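Local structure of Lin1909 protein (Listeria innocua, 3FIJ) at residues A[96-99]-A[100-104]. The protein is uncharacterised but binds manganese and is probably a class I glutamine amidotransferase-like hydrolase acting on gamma-glutamyl-gamma-aminobutyrate. Residues are numbered along the deposited sequence; the frame is centred on the assembly and turned at random.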
loop_
_atom_site.group_PDB
_atom_site.type_symbol
_atom_site.label_atom_id
_atom_site.label_comp_id
_atom_site.label_asym_id
_atom_site.label_seq_id
_atom_site.Cartn_x
_atom_site.Cartn_y
_atom_site.Cartn_z
ATOM N N TYR A 96 -20.448 -28.964 -2.491
ATOM C CA TYR A 96 -19.625 -29.910 -3.229
ATOM C C TYR A 96 -18.858 -30.830 -2.286
ATOM O O TYR A 96 -18.861 -32.047 -2.462
ATOM C CB TYR A 96 -18.643 -29.174 -4.149
ATOM C CG TYR A 96 -17.880 -30.115 -5.052
ATOM C CD1 TYR A 96 -18.561 -30.999 -5.898
ATOM C CD2 TYR A 96 -16.480 -30.137 -5.053
ATOM C CE1 TYR A 96 -17.863 -31.887 -6.729
ATOM C CE2 TYR A 96 -15.766 -31.021 -5.875
ATOM C CZ TYR A 96 -16.464 -31.892 -6.711
ATOM O OH TYR A 96 -15.781 -32.761 -7.532
ATOM N N GLU A 97 -18.203 -30.252 -1.284
ATOM C CA GLU A 97 -17.454 -31.061 -0.332
ATOM C C GLU A 97 -18.395 -32.000 0.425
ATOM O O GLU A 97 -18.064 -33.164 0.645
ATOM C CB GLU A 97 -16.668 -30.171 0.638
ATOM C CG GLU A 97 -15.609 -29.340 -0.060
ATOM C CD GLU A 97 -14.590 -28.742 0.885
ATOM O OE1 GLU A 97 -14.963 -28.312 1.986
ATOM O OE2 GLU A 97 -13.410 -28.680 0.512
ATOM N N ILE A 98 -19.568 -31.502 0.811
ATOM C CA ILE A 98 -20.532 -32.351 1.507
ATOM C C ILE A 98 -20.739 -33.572 0.606
ATOM O O ILE A 98 -20.614 -34.716 1.049
ATOM C CB ILE A 98 -21.911 -31.658 1.700
ATOM C CG1 ILE A 98 -21.785 -30.440 2.615
ATOM C CG2 ILE A 98 -22.912 -32.658 2.274
ATOM C CD1 ILE A 98 -21.387 -30.752 4.018
ATOM N N ALA A 99 -21.036 -33.309 -0.666
ATOM C CA ALA A 99 -21.252 -34.369 -1.648
ATOM C C ALA A 99 -20.030 -35.278 -1.756
ATOM O O ALA A 99 -20.165 -36.482 -1.976
ATOM C CB ALA A 99 -21.582 -33.759 -3.015
ATOM N N LEU A 100 -18.839 -34.702 -1.603
ATOM C CA LEU A 100 -17.607 -35.485 -1.674
ATOM C C LEU A 100 -17.462 -36.469 -0.516
ATOM O O LEU A 100 -17.175 -37.643 -0.749
ATOM C CB LEU A 100 -16.358 -34.583 -1.711
ATOM C CG LEU A 100 -15.968 -33.807 -2.977
ATOM C CD1 LEU A 100 -14.702 -32.996 -2.702
ATOM C CD2 LEU A 100 -15.727 -34.750 -4.128
ATOM N N VAL A 101 -17.651 -36.014 0.724
ATOM C CA VAL A 101 -17.502 -36.933 1.856
ATOM C C VAL A 101 -18.530 -38.058 1.795
ATOM O O VAL A 101 -18.211 -39.211 2.093
ATOM C CB VAL A 101 -17.589 -36.220 3.250
ATOM C CG1 VAL A 101 -16.915 -34.854 3.189
ATOM C CG2 VAL A 101 -19.008 -36.125 3.721
ATOM N N ARG A 102 -19.756 -37.738 1.393
ATOM C CA ARG A 102 -20.795 -38.758 1.278
ATOM C C ARG A 102 -20.410 -39.797 0.223
ATOM O O ARG A 102 -20.528 -41.003 0.455
ATOM C CB ARG A 102 -22.143 -38.104 0.943
ATOM C CG ARG A 102 -22.693 -37.323 2.129
ATOM C CD ARG A 102 -23.925 -36.470 1.825
ATOM N NE ARG A 102 -24.366 -35.781 3.038
ATOM C CZ ARG A 102 -25.376 -34.921 3.100
ATOM N NH1 ARG A 102 -26.075 -34.629 2.006
ATOM N NH2 ARG A 102 -25.677 -34.345 4.258
ATOM N N ALA A 103 -19.933 -39.330 -0.927
ATOM C CA ALA A 103 -19.514 -40.238 -1.987
ATOM C C ALA A 103 -18.291 -41.040 -1.537
ATOM O O ALA A 103 -18.154 -42.209 -1.885
ATOM C CB ALA A 103 -19.193 -39.454 -3.264
ATOM N N ALA A 104 -17.409 -40.401 -0.766
ATOM C CA ALA A 104 -16.197 -41.045 -0.254
ATOM C C ALA A 104 -16.560 -42.094 0.793
ATOM O O ALA A 104 -15.965 -43.167 0.857
ATOM C CB ALA A 104 -15.266 -39.998 0.359
#
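The carbonyl oxygen Tyr96 O takes the amide of Leu100, with Leu100 N 2.8 Å away. This bond is bent, at 138° at the hydrogen. Three more i to i+4 bonds follow. Val101 N gives to Glu97 O at 2.9 Å, Arg102 N to Ile98 O, and Ala103 N to Ala99 O. Together they hold two turns of helix 91-106.

Two side-chain pairs ride on these turns. Leu100 lays its branch point over one face of the Tyr96 ring. Leu100 CG sits 4.2 Å from the centroid of that ring, a CH-pi contact. Both methyls follow the ring's outer part: Leu100 CD1 is 3.9 Å from Tyr96 CE2, and Leu100 CD2 is 3.9 Å from both Tyr96 CZ and Tyr96 OH. With CG anti to the backbone N (chi1 -173°), the Tyr96 ring lies on the side of Leu100.

On another side of the helix, Ile98 and Arg102 run alongside each other. Ile98 CG2 rests over the centre of the flat guanidinium, 3.4 Å from Arg102 CZ. The Arg102 chain is extended from CG to NE, which carries the group out to that methyl. Its NH2 is hydrogen-bonded to Ala124 O, at the end of helix 116-124.

Tyr96 and Leu100 face helix 55-60, and Tyr96 also packs on Phe43 of a second subunit. Glu97 and Val101 turn to helix 116-124 and strand 64-67, and the Glu97 carboxylate forms salt bridges with Arg93 and Arg116 and a hydrogen bond with Thr10. Helix 91-106 thus packs on the central sheet between two helices, consistent with the class I glutamine amidotransferase fold, away from the manganese site. The Ile98 methyl and the bond to Ala124 probably limit rotation of the Arg102 guanidinium, and that carbonyl oxygen probably stabilises part of its charge.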